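Local atomic coordinates of clp gene regulator (ClgR) (PDB entry 3F52), a protein that probably binds DNA through a helix-turn-helix domain and activates transcription, including that of clp protease genes. Residues Glu49-Ser54 and Cys77-Ala82; Arg34-Asp39 and Leu88-Gly93; Pro55-Glu60 and Lys66-Glu71; Leu72-Cys77 and Ala82-Val87. All coordinates share one frame; numbering follows the deposited sequence.

Interaction 1. Residues Glu49-Ser54 and Cys77-Ala82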
loop_
_atom_site.group_PDB
_atom_site.type_symbol
_atom_site.label_atom_id
_atom_site.label_comp_id
_atom_site.label_asym_id
_atom_site.label_seq_id
_atom_site.Cartn_x
_atom_site.Cartn_y
_atom_site.Cartn_z
ATOM N N GLU B 49 12.222 2.497 -18.055
ATOM C CA GLU B 49 12.733 3.775 -18.570
ATOM C C GLU B 49 11.742 4.931 -18.367
ATOM O O GLU B 49 12.142 6.003 -17.910
ATOM C CB GLU B 49 13.279 3.688 -20.008
ATOM C CG GLU B 49 12.358 3.087 -21.053
ATOM C CD GLU B 49 13.012 2.992 -22.443
ATOM O OE1 GLU B 49 14.266 2.997 -22.539
ATOM O OE2 GLU B 49 12.263 2.908 -23.450
ATOM N N ALA B 50 10.459 4.698 -18.660
ATOM C CA ALA B 50 9.415 5.697 -18.419
ATOM C C ALA B 50 9.356 6.149 -16.944
ATOM O O ALA B 50 9.137 7.329 -16.667
ATOM C CB ALA B 50 8.055 5.171 -18.886
ATOM N N SER B 51 9.585 5.216 -16.015
ATOM C CA SER B 51 9.528 5.484 -14.560
ATOM C C SER B 51 10.850 5.933 -13.931
ATOM O O SER B 51 10.923 6.182 -12.723
ATOM C CB SER B 51 9.014 4.251 -13.811
ATOM O OG SER B 51 7.790 3.798 -14.358
ATOM N N ARG B 52 11.893 6.025 -14.748
ATOM C CA ARG B 52 13.219 6.443 -14.288
ATOM C C ARG B 52 13.802 5.484 -13.241
ATOM O O ARG B 52 14.510 5.912 -12.331
ATOM C CB ARG B 52 13.196 7.895 -13.763
ATOM C CG ARG B 52 12.540 8.937 -14.695
ATOM C CD ARG B 52 13.383 9.232 -15.936
ATOM N NE ARG B 52 13.625 8.034 -16.748
ATOM C CZ ARG B 52 14.828 7.561 -17.087
ATOM N NH1 ARG B 52 14.912 6.455 -17.822
ATOM N NH2 ARG B 52 15.942 8.189 -16.705
ATOM N N VAL B 53 13.498 4.192 -13.391
ATOM C CA VAL B 53 14.073 3.131 -12.550
ATOM C C VAL B 53 14.709 2.038 -13.434
ATOM O O VAL B 53 14.392 1.946 -14.621
ATOM C CB VAL B 53 13.000 2.511 -11.596
ATOM C CG1 VAL B 53 12.306 3.592 -10.774
ATOM C CG2 VAL B 53 11.980 1.701 -12.371
ATOM N N SER B 54 15.609 1.224 -12.881
ATOM C CA SER B 54 16.161 0.092 -13.635
ATOM C C SER B 54 15.107 -1.030 -13.821
ATOM O O SER B 54 14.201 -1.168 -13.000
ATOM C CB SER B 54 17.428 -0.449 -12.955
ATOM O OG SER B 54 17.088 -1.117 -11.750
ATOM N N CYS B 77 2.697 4.502 -11.608
ATOM C CA CYS B 77 1.304 4.552 -12.034
ATOM C C CYS B 77 1.041 5.619 -13.104
ATOM O O CYS B 77 0.346 5.349 -14.078
ATOM C CB CYS B 77 0.375 4.739 -10.832
ATOM S SG CYS B 77 0.405 3.315 -9.718
ATOM N N HIS B 78 1.561 6.831 -12.916
ATOM C CA HIS B 78 1.455 7.870 -13.966
ATOM C C HIS B 78 2.004 7.388 -15.317
ATOM O O HIS B 78 1.379 7.598 -16.360
ATOM C CB HIS B 78 2.117 9.186 -13.540
ATOM C CG HIS B 78 1.897 10.312 -14.508
ATOM N ND1 HIS B 78 2.827 10.668 -15.463
ATOM C CD2 HIS B 78 0.851 11.156 -14.671
ATOM C CE1 HIS B 78 2.366 11.687 -16.168
ATOM N NE2 HIS B 78 1.168 12.001 -15.708
ATOM N N ALA B 79 3.163 6.726 -15.290
ATOM C CA ALA B 79 3.759 6.139 -16.498
ATOM C C ALA B 79 2.876 5.050 -17.136
ATOM O O ALA B 79 2.885 4.881 -18.355
ATOM C CB ALA B 79 5.138 5.609 -16.203
ATOM N N LEU B 80 2.118 4.322 -16.321
ATOM C CA LEU B 80 1.122 3.357 -16.813
ATOM C C LEU B 80 -0.198 4.015 -17.201
ATOM O O LEU B 80 -1.068 3.371 -17.799
ATOM C CB LEU B 80 0.834 2.292 -15.743
ATOM C CG LEU B 80 1.848 1.166 -15.508
ATOM C CD1 LEU B 80 1.564 0.472 -14.183
ATOM C CD2 LEU B 80 1.849 0.183 -16.682
ATOM N N GLY B 81 -0.373 5.283 -16.842
ATOM C CA GLY B 81 -1.638 5.976 -17.096
ATOM C C GLY B 81 -2.741 5.446 -16.198
ATOM O O GLY B 81 -3.921 5.506 -16.548
ATOM N N ALA B 82 -2.344 4.935 -15.035
ATOM C CA ALA B 82 -3.256 4.336 -14.069
ATOM C C ALA B 82 -3.316 5.224 -12.832
ATOM O O ALA B 82 -2.334 5.897 -12.518
ATOM C CB ALA B 82 -2.751 2.934 -13.692
#
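Ala50 and Ala79 pack methyl against methyl, CB to CB at 4.0 Å, where helix 44-51, probably the first helix of the helix-turn-helix, passes helix 70-80. With only CB atoms between them, the backbones come close, and the CA atoms of this pair are 6.0 Å apart. The same Ala79 CB also meets a hydroxyl, lying 3.7 Å from Ser51 OG. That meeting is plain packing, since the polar need of Ser51 OG is met by a hydrogen bond to Leu47 O, one turn back in its own helix. The torsion of Ser51 suits this: OG stands beside the backbone N, anti to the carbonyl carbon (chi1 -53°), and the buried hydroxyl stays tied to its helix.

The hydrogen bonds within the segments finish the two helices. Arg52, at positive phi in a Schellman motif, curls its side chain back over the last turn and holds Glu49 O side-on. The bond from Arg52 NE to Glu49 O is 2.8 Å, and NH1 reaches the same oxygen at a similar length on a lone pair in the carbonyl plane. Arg52 N adds a third donor, making Glu49 O a well-gripped acceptor. Helix 70-80 ends in a second Schellman motif, with Gly81 at positive phi, a conformation that favours glycine; Gly81 N binds His78 O at 2.9 Å and Ala82 N binds Cys77 O at 2.9 Å.

Around this crossing, Leu47 of helix 44-51 packs on both Ala79 and Leu80, Val76 covers Ser51, and helix 25-40 closes over Leu80 and Ala82 through Phe36 and Arg37.

Interaction 2. Residues Arg34-Asp39 and Leu88-Gly93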
loop_
_atom_site.group_PDB
_atom_site.type_symbol
_atom_site.label_atom_id
_atom_site.label_comp_id
_atom_site.label_asym_id
_atom_site.label_seq_id
_atom_site.Cartn_x
_atom_site.Cartn_y
_atom_site.Cartn_z
ATOM N N ARG B 34 2.079 -5.384 -12.205
ATOM C CA ARG B 34 2.383 -6.280 -13.325
ATOM C C ARG B 34 1.164 -6.462 -14.244
ATOM O O ARG B 34 1.276 -6.407 -15.477
ATOM C CB ARG B 34 2.869 -7.644 -12.828
ATOM C CG ARG B 34 3.289 -8.571 -13.994
ATOM C CD ARG B 34 3.568 -10.020 -13.556
ATOM N NE ARG B 34 4.413 -10.122 -12.358
ATOM C CZ ARG B 34 3.984 -10.549 -11.160
ATOM N NH1 ARG B 34 4.835 -10.599 -10.143
ATOM N NH2 ARG B 34 2.708 -10.955 -10.985
ATOM N N SER B 35 -0.010 -6.650 -13.643
ATOM C CA SER B 35 -1.210 -6.824 -14.449
ATOM C C SER B 35 -1.593 -5.528 -15.212
ATOM O O SER B 35 -1.998 -5.614 -16.375
ATOM C CB SER B 35 -2.371 -7.429 -13.640
ATOM O OG SER B 35 -3.069 -6.439 -12.942
ATOM N N PHE B 36 -1.411 -4.349 -14.609
ATOM C CA PHE B 36 -1.665 -3.081 -15.308
ATOM C C PHE B 36 -0.676 -2.899 -16.463
ATOM O O PHE B 36 -1.033 -2.382 -17.527
ATOM C CB PHE B 36 -1.565 -1.874 -14.371
ATOM C CG PHE B 36 -2.843 -1.559 -13.623
ATOM C CD1 PHE B 36 -3.217 -2.306 -12.498
ATOM C CD2 PHE B 36 -3.668 -0.517 -14.034
ATOM C CE1 PHE B 36 -4.398 -2.012 -11.783
ATOM C CE2 PHE B 36 -4.857 -0.198 -13.325
ATOM C CZ PHE B 36 -5.220 -0.958 -12.203
ATOM N N ARG B 37 0.569 -3.312 -16.248
ATOM C CA ARG B 37 1.589 -3.243 -17.310
ATOM C C ARG B 37 1.268 -4.202 -18.450
ATOM O O ARG B 37 1.384 -3.846 -19.634
ATOM C CB ARG B 37 2.992 -3.525 -16.742
ATOM C CG ARG B 37 4.088 -3.477 -17.803
ATOM C CD ARG B 37 5.492 -3.583 -17.212
ATOM N NE ARG B 37 5.760 -4.862 -16.558
ATOM C CZ ARG B 37 5.996 -6.011 -17.191
ATOM N NH1 ARG B 37 5.974 -6.087 -18.523
ATOM N NH2 ARG B 37 6.253 -7.102 -16.486
ATOM N N ALA B 38 0.856 -5.418 -18.099
ATOM C CA ALA B 38 0.520 -6.427 -19.102
ATOM C C ALA B 38 -0.688 -5.996 -19.914
ATOM O O ALA B 38 -0.714 -6.181 -21.136
ATOM C CB ALA B 38 0.277 -7.774 -18.452
ATOM N N ASP B 39 -1.679 -5.411 -19.240
ATOM C CA ASP B 39 -2.882 -4.912 -19.908
ATOM C C ASP B 39 -2.534 -3.857 -20.950
ATOM O O ASP B 39 -3.167 -3.781 -22.006
ATOM C CB ASP B 39 -3.874 -4.305 -18.904
ATOM C CG ASP B 39 -4.660 -5.360 -18.114
ATOM O OD1 ASP B 39 -4.624 -6.558 -18.479
ATOM O OD2 ASP B 39 -5.325 -4.979 -17.120
ATOM N N LEU B 88 -4.259 0.122 -6.231
ATOM C CA LEU B 88 -4.463 -0.329 -4.842
ATOM C C LEU B 88 -5.700 -1.242 -4.667
ATOM O O LEU B 88 -5.646 -2.266 -3.974
ATOM C CB LEU B 88 -4.547 0.869 -3.901
ATOM C CG LEU B 88 -4.530 0.589 -2.395
ATOM C CD1 LEU B 88 -3.237 -0.142 -1.998
ATOM C CD2 LEU B 88 -4.639 1.915 -1.626
ATOM N N ILE B 89 -6.812 -0.890 -5.294
ATOM C CA ILE B 89 -7.964 -1.747 -5.196
ATOM C C ILE B 89 -7.695 -3.104 -5.897
ATOM O O ILE B 89 -8.103 -4.151 -5.401
ATOM C CB ILE B 89 -9.272 -1.035 -5.659
ATOM C CG1 ILE B 89 -10.503 -1.743 -5.080
ATOM C CG2 ILE B 89 -9.335 -0.932 -7.153
ATOM C CD1 ILE B 89 -10.677 -1.444 -3.596
ATOM N N GLU B 90 -6.981 -3.100 -7.025
ATOM C CA GLU B 90 -6.593 -4.368 -7.650
ATOM C C GLU B 90 -5.717 -5.218 -6.698
ATOM O O GLU B 90 -5.915 -6.443 -6.573
ATOM C CB GLU B 90 -5.846 -4.129 -8.975
ATOM C CG GLU B 90 -5.571 -5.402 -9.801
ATOM C CD GLU B 90 -6.852 -6.180 -10.141
ATOM O OE1 GLU B 90 -7.877 -5.552 -10.533
ATOM O OE2 GLU B 90 -6.833 -7.431 -10.055
ATOM N N ALA B 91 -4.777 -4.559 -6.027
ATOM C CA ALA B 91 -3.898 -5.213 -5.060
ATOM C C ALA B 91 -4.699 -5.892 -3.944
ATOM O O ALA B 91 -4.362 -6.994 -3.489
ATOM C CB ALA B 91 -2.949 -4.195 -4.487
ATOM N N ALA B 92 -5.824 -5.297 -3.529
ATOM C CA ALA B 92 -6.695 -5.933 -2.539
ATOM C C ALA B 92 -7.161 -7.307 -3.014
ATOM O O ALA B 92 -7.319 -8.215 -2.198
ATOM C CB ALA B 92 -7.923 -5.011 -2.165
ATOM N N GLY B 93 -7.320 -7.467 -4.332
ATOM C CA GLY B 93 -7.742 -8.743 -4.905
ATOM C C GLY B 93 -6.695 -9.834 -4.758
ATOM O O GLY B 93 -7.009 -10.994 -4.937
HETATM O O HOH W 1 -4.450 -8.474 -11.003
#
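A water joins Ser35 and Glu90 across the contact, donating to Glu90 OE2 at 2.8 Å and lying 3.1 Å from Ser35 OG. It bridges the first and last helices, 25-40 and 84-92, of a five-helix domain of the XRE helix-turn-helix family. Ser35 OG has a second hydrogen-bond partner in Ala32 O of its own helix, so the hydroxyl is fixed from both its helix and the water. Direct contact here is modest and lies at the surface, the nearest CA atoms, of Ser35 and Glu90, being 9.0 Å apart.

The apolar stem of Glu90 fills part of that gap. Its chain runs out with CG anti to the backbone N and then bends at chi2 (57°), which carries the carboxylate toward the bridging water while CB and CG stay against Phe36. The carboxylate and ring planes are 64° apart. Phe36 also packs against Leu80, Ala82 and Val87, and elsewhere on helix 84-92 Ile89 meets Ile89 of the second subunit. At the ring itself, Glu90 CB comes in at the edge, in the ring plane, 3.8 Å from Phe36 CE1.

Interaction 3. Residues Pro55-Glu60 and Lys66-Glu71; sequences PGYLSE and KEVSSE
The ring of Tyr57 receives the aliphatic end of Lys66 obliquely along its CD1-CE1 side, with Lys66 CE 3.6 Å from Tyr57 CD1 and Lys66 CD 3.8 Å from Tyr57 CE1. At the phenol end, Val68 CG2 lies 3.6 Å from Tyr57 OH, the valine side chain standing at about a right angle to that of the tyrosine. The ring reaches these partners because its CG is anti to the backbone N (chi1 175°), which swings the phenol from helix 55-62 toward the loop.

The second flat group, the carboxylate of Glu60, meets the same lysine. The extended glutamate chain makes a salt bridge with it, Glu60 OE1 to Lys66 NZ at 3.5 Å, a long separation for such a pair; the oxygen is nearer to the neighbouring methylene, 3.1 Å from Lys66 CE. Further back, Glu60 CB rests against Lys66 CG at 3.7 Å. A bend at chi2 (-80°) turns the Lys66 chain across the helix surface, where its methylenes touch both the tyrosine and the glutamate.

Val68 also packs on Leu73, and Tyr57 on Leu72, both of helix 70-80. The other side of the loop belongs to the dimer, where Glu67 bonds to Ser70 of the second subunit. Helix 55-62 occupies the place of the second helix of the helix-turn-helix motif, by family the one that probably reads DNA, and Tyr57 and Glu60 pack it against Lys66 and Val68 in the connection to the next helix of this XRE-type domain.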
loop_
_atom_site.group_PDB
_atom_site.type_symbol
_atom_site.label_atom_id
_atom_site.label_comp_id
_atom_site.label_asym_id
_atom_site.label_seq_id
_atom_site.Cartn_x
_atom_site.Cartn_y
_atom_site.Cartn_z
ATOM N N PRO B 55 15.213 -1.822 -14.911
ATOM C CA PRO B 55 14.319 -2.982 -15.048
ATOM C C PRO B 55 14.413 -3.981 -13.868
ATOM O O PRO B 55 13.415 -4.594 -13.508
ATOM C CB PRO B 55 14.775 -3.638 -16.360
ATOM C CG PRO B 55 16.128 -3.051 -16.654
ATOM C CD PRO B 55 16.110 -1.675 -16.069
ATOM N N GLY B 56 15.609 -4.145 -13.296
ATOM C CA GLY B 56 15.797 -4.984 -12.112
ATOM C C GLY B 56 14.980 -4.475 -10.944
ATOM O O GLY B 56 14.337 -5.279 -10.233
ATOM N N TYR B 57 15.006 -3.150 -10.733
ATOM C CA TYR B 57 14.222 -2.521 -9.682
ATOM C C TYR B 57 12.713 -2.787 -9.901
ATOM O O TYR B 57 11.991 -3.219 -8.993
ATOM C CB TYR B 57 14.495 -1.003 -9.553
ATOM C CG TYR B 57 13.555 -0.364 -8.528
ATOM C CD1 TYR B 57 13.950 -0.182 -7.199
ATOM C CD2 TYR B 57 12.260 0.012 -8.879
ATOM C CE1 TYR B 57 13.076 0.370 -6.250
ATOM C CE2 TYR B 57 11.375 0.552 -7.942
ATOM C CZ TYR B 57 11.797 0.733 -6.628
ATOM O OH TYR B 57 10.918 1.265 -5.699
ATOM N N LEU B 58 12.251 -2.527 -11.124
ATOM C CA LEU B 58 10.855 -2.739 -11.460
ATOM C C LEU B 58 10.465 -4.198 -11.291
ATOM O O LEU B 58 9.375 -4.494 -10.787
ATOM C CB LEU B 58 10.553 -2.275 -12.896
ATOM C CG LEU B 58 9.070 -2.412 -13.287
ATOM C CD1 LEU B 58 8.099 -1.703 -12.309
ATOM C CD2 LEU B 58 8.825 -1.948 -14.728
ATOM N N SER B 59 11.342 -5.098 -11.729
ATOM C CA SER B 59 11.079 -6.528 -11.635
ATOM C C SER B 59 10.905 -6.927 -10.160
ATOM O O SER B 59 9.944 -7.627 -9.803
ATOM C CB SER B 59 12.206 -7.314 -12.276
ATOM O OG SER B 59 12.002 -8.706 -12.100
ATOM N N GLU B 60 11.833 -6.473 -9.312
ATOM C CA GLU B 60 11.742 -6.716 -7.854
ATOM C C GLU B 60 10.491 -6.081 -7.221
ATOM O O GLU B 60 9.847 -6.693 -6.368
ATOM C CB GLU B 60 13.024 -6.275 -7.137
ATOM C CG GLU B 60 14.159 -7.260 -7.403
ATOM C CD GLU B 60 15.505 -6.708 -7.045
ATOM O OE1 GLU B 60 15.550 -5.564 -6.511
ATOM O OE2 GLU B 60 16.513 -7.411 -7.316
ATOM N N LYS B 66 10.368 -5.260 -3.158
ATOM C CA LYS B 66 10.746 -3.885 -2.830
ATOM C C LYS B 66 9.624 -3.166 -2.129
ATOM O O LYS B 66 8.478 -3.231 -2.569
ATOM C CB LYS B 66 11.049 -3.088 -4.102
ATOM C CG LYS B 66 12.289 -3.446 -4.788
ATOM C CD LYS B 66 13.493 -2.814 -4.129
ATOM C CE LYS B 66 14.708 -2.999 -5.019
ATOM N NZ LYS B 66 15.965 -2.879 -4.245
ATOM N N GLU B 67 9.953 -2.452 -1.063
ATOM C CA GLU B 67 9.017 -1.509 -0.481
ATOM C C GLU B 67 9.197 -0.156 -1.192
ATOM O O GLU B 67 10.285 0.433 -1.115
ATOM C CB GLU B 67 9.310 -1.360 1.010
ATOM C CG GLU B 67 8.873 -2.542 1.882
ATOM C CD GLU B 67 7.350 -2.643 2.000
ATOM O OE1 GLU B 67 6.649 -1.613 2.227
ATOM O OE2 GLU B 67 6.852 -3.766 1.839
ATOM N N VAL B 68 8.152 0.316 -1.863
ATOM C CA VAL B 68 8.212 1.505 -2.744
ATOM C C VAL B 68 7.708 2.715 -1.969
ATOM O O VAL B 68 6.754 2.583 -1.207
ATOM C CB VAL B 68 7.364 1.275 -4.054
ATOM C CG1 VAL B 68 5.862 1.113 -3.785
ATOM C CG2 VAL B 68 7.577 2.390 -5.078
ATOM N N SER B 69 8.357 3.874 -2.122
ATOM C CA SER B 69 7.825 5.119 -1.545
ATOM C C SER B 69 6.499 5.463 -2.231
ATOM O O SER B 69 6.217 5.022 -3.365
ATOM C CB SER B 69 8.813 6.278 -1.691
ATOM O OG SER B 69 8.853 6.730 -3.039
ATOM N N SER B 70 5.666 6.245 -1.556
ATOM C CA SER B 70 4.412 6.697 -2.168
ATOM C C SER B 70 4.673 7.495 -3.453
ATOM O O SER B 70 3.923 7.364 -4.412
ATOM C CB SER B 70 3.596 7.544 -1.191
ATOM O OG SER B 70 3.218 6.744 -0.076
ATOM N N GLU B 71 5.738 8.298 -3.448
ATOM C CA GLU B 71 6.057 9.196 -4.569
ATOM C C GLU B 71 6.500 8.372 -5.770
ATOM O O GLU B 71 6.078 8.635 -6.883
ATOM C CB GLU B 71 7.138 10.214 -4.175
ATOM C CG GLU B 71 6.676 11.279 -3.185
ATOM C CD GLU B 71 6.824 10.850 -1.718
ATOM O OE1 GLU B 71 7.127 9.664 -1.447
ATOM O OE2 GLU B 71 6.647 11.712 -0.831
#

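Interaction 4. Residues Leu72-Cys77 and Ala82-Val87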
loop_
_atom_site.group_PDB
_atom_site.type_symbol
_atom_site.label_atom_id
_atom_site.label_comp_id
_atom_site.label_asym_id
_atom_site.label_seq_id
_atom_site.Cartn_x
_atom_site.Cartn_y
_atom_site.Cartn_z
ATOM N N LEU B 72 7.304 7.336 -5.533
ATOM C CA LEU B 72 7.719 6.490 -6.641
ATOM C C LEU B 72 6.561 5.642 -7.176
ATOM O O LEU B 72 6.399 5.484 -8.391
ATOM C CB LEU B 72 8.926 5.641 -6.270
ATOM C CG LEU B 72 9.454 4.763 -7.413
ATOM C CD1 LEU B 72 9.762 5.564 -8.717
ATOM C CD2 LEU B 72 10.687 4.048 -6.965
ATOM N N LEU B 73 5.711 5.142 -6.286
ATOM C CA LEU B 73 4.522 4.451 -6.756
ATOM C C LEU B 73 3.670 5.363 -7.646
ATOM O O LEU B 73 3.146 4.934 -8.678
ATOM C CB LEU B 73 3.692 3.911 -5.580
ATOM C CG LEU B 73 2.370 3.235 -5.964
ATOM C CD1 LEU B 73 2.594 1.996 -6.863
ATOM C CD2 LEU B 73 1.620 2.851 -4.687
ATOM N N ALA B 74 3.504 6.613 -7.242
ATOM C CA ALA B 74 2.713 7.530 -8.038
ATOM C C ALA B 74 3.342 7.694 -9.433
ATOM O O ALA B 74 2.631 7.764 -10.440
ATOM C CB ALA B 74 2.598 8.881 -7.335
ATOM N N SER B 75 4.668 7.735 -9.487
ATOM C CA SER B 75 5.396 7.878 -10.759
ATOM C C SER B 75 5.200 6.701 -11.709
ATOM O O SER B 75 4.966 6.895 -12.910
ATOM C CB SER B 75 6.882 8.069 -10.492
ATOM O OG SER B 75 7.085 9.341 -9.945
ATOM N N VAL B 76 5.315 5.493 -11.172
ATOM C CA VAL B 76 5.115 4.260 -11.943
ATOM C C VAL B 76 3.671 4.175 -12.462
ATOM O O VAL B 76 3.454 3.859 -13.631
ATOM C CB VAL B 76 5.553 2.977 -11.135
ATOM C CG1 VAL B 76 5.285 1.706 -11.907
ATOM C CG2 VAL B 76 7.053 3.047 -10.761
ATOM N N CYS B 77 2.697 4.502 -11.608
ATOM C CA CYS B 77 1.304 4.552 -12.034
ATOM C C CYS B 77 1.041 5.619 -13.104
ATOM O O CYS B 77 0.346 5.349 -14.078
ATOM C CB CYS B 77 0.375 4.739 -10.832
ATOM S SG CYS B 77 0.405 3.315 -9.718
ATOM N N ALA B 82 -2.344 4.935 -15.035
ATOM C CA ALA B 82 -3.256 4.336 -14.069
ATOM C C ALA B 82 -3.316 5.224 -12.832
ATOM O O ALA B 82 -2.334 5.897 -12.518
ATOM C CB ALA B 82 -2.751 2.934 -13.692
ATOM N N SER B 83 -4.454 5.260 -12.136
ATOM C CA SER B 83 -4.450 5.913 -10.815
ATOM C C SER B 83 -3.887 4.967 -9.763
ATOM O O SER B 83 -3.981 3.746 -9.906
ATOM C CB SER B 83 -5.833 6.414 -10.396
ATOM O OG SER B 83 -6.726 5.334 -10.171
ATOM N N VAL B 84 -3.285 5.526 -8.712
ATOM C CA VAL B 84 -2.818 4.697 -7.590
ATOM C C VAL B 84 -4.041 3.993 -6.935
ATOM O O VAL B 84 -3.951 2.846 -6.518
ATOM C CB VAL B 84 -2.014 5.531 -6.557
ATOM C CG1 VAL B 84 -1.660 4.687 -5.336
ATOM C CG2 VAL B 84 -0.739 6.123 -7.220
ATOM N N ALA B 85 -5.166 4.698 -6.853
ATOM C CA ALA B 85 -6.398 4.148 -6.280
ATOM C C ALA B 85 -6.792 2.852 -6.988
ATOM O O ALA B 85 -7.122 1.868 -6.341
ATOM C CB ALA B 85 -7.547 5.180 -6.354
ATOM N N ASP B 86 -6.739 2.847 -8.318
ATOM C CA ASP B 86 -7.133 1.662 -9.083
ATOM C C ASP B 86 -6.128 0.515 -8.904
ATOM O O ASP B 86 -6.510 -0.650 -8.792
ATOM C CB ASP B 86 -7.319 1.989 -10.577
ATOM C CG ASP B 86 -8.581 2.814 -10.864
ATOM O OD1 ASP B 86 -9.502 2.919 -9.997
ATOM O OD2 ASP B 86 -8.648 3.364 -12.001
ATOM N N VAL B 87 -4.835 0.841 -8.877
ATOM C CA VAL B 87 -3.805 -0.162 -8.608
ATOM C C VAL B 87 -3.982 -0.739 -7.201
ATOM O O VAL B 87 -3.890 -1.945 -7.011
ATOM C CB VAL B 87 -2.385 0.425 -8.831
ATOM C CG1 VAL B 87 -1.301 -0.553 -8.391
ATOM C CG2 VAL B 87 -2.239 0.775 -10.325
#
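Cys77 and Ala82 have their CA atoms 5.0 Å apart, joined by the backbone bond that closes helix 70-80, and from this corner the chain turns off into helix 84-92, roughly crosswise to the preceding helix. The corner joins the last two helices of the five-helix XRE-type domain, and Cys77 fills the angle between them. Its sulfur stands beside its backbone N, anti to the carbonyl carbon (chi1 -66°), and rests on two valines one turn apart: Cys77 SG lies 3.7 Å from Val87 CG2 and 3.9 Å from Val84 CG2.

Beyond the sulfur, the branches of Val84 meet two further residues of helix 70-80. Its CG1 meets Leu73 CD2 at 3.8 Å, the two side chains crossing at a slant, while its CG2 lies over the backbone of Ala74, 3.8 Å from Ala74 CA. These contacts are apolar and mostly buried.

The start of helix 84-92 is secured by Ser83 at the N-cap, whose OG accepts from Asp86 N at 3.1 Å. The second subunit adds to this end, for the carboxylate of its Glu22 accepts from the backbone N atoms of Val84 and Ala85.

Helix 25-40 lies against this corner through Leu33, which touches Cys77 and Val87, and Phe36, which touches Ala82 and Val87; Val76 faces helix 44-51, and Leu25 and Met95 of the second subunit pack on Leu73 and Val84.

Interaction 4 is the most buried of the four and chiefly apolar, while interactions 2 and 3 lie at the surface on opposite sides of the chain's centre and depend more on water or charge. Interaction 1 is intermediate, a small contact of methyls and one hydroxyl. Helix 70-80 is common to interactions 1, 3 and 4, and interaction 2 meets interaction 4 on helix 84-92. Phe36 CD2 of interaction 2 lies 3.6 Å from CB of Ala82, which interactions 1 and 4 share. Tyr57 and Val68 of interaction 3 reach Leu72 and Leu73 of interaction 4. Interactions 2, 3 and 4 all border the second subunit, whereas no other chain of the assembly touches interaction 1.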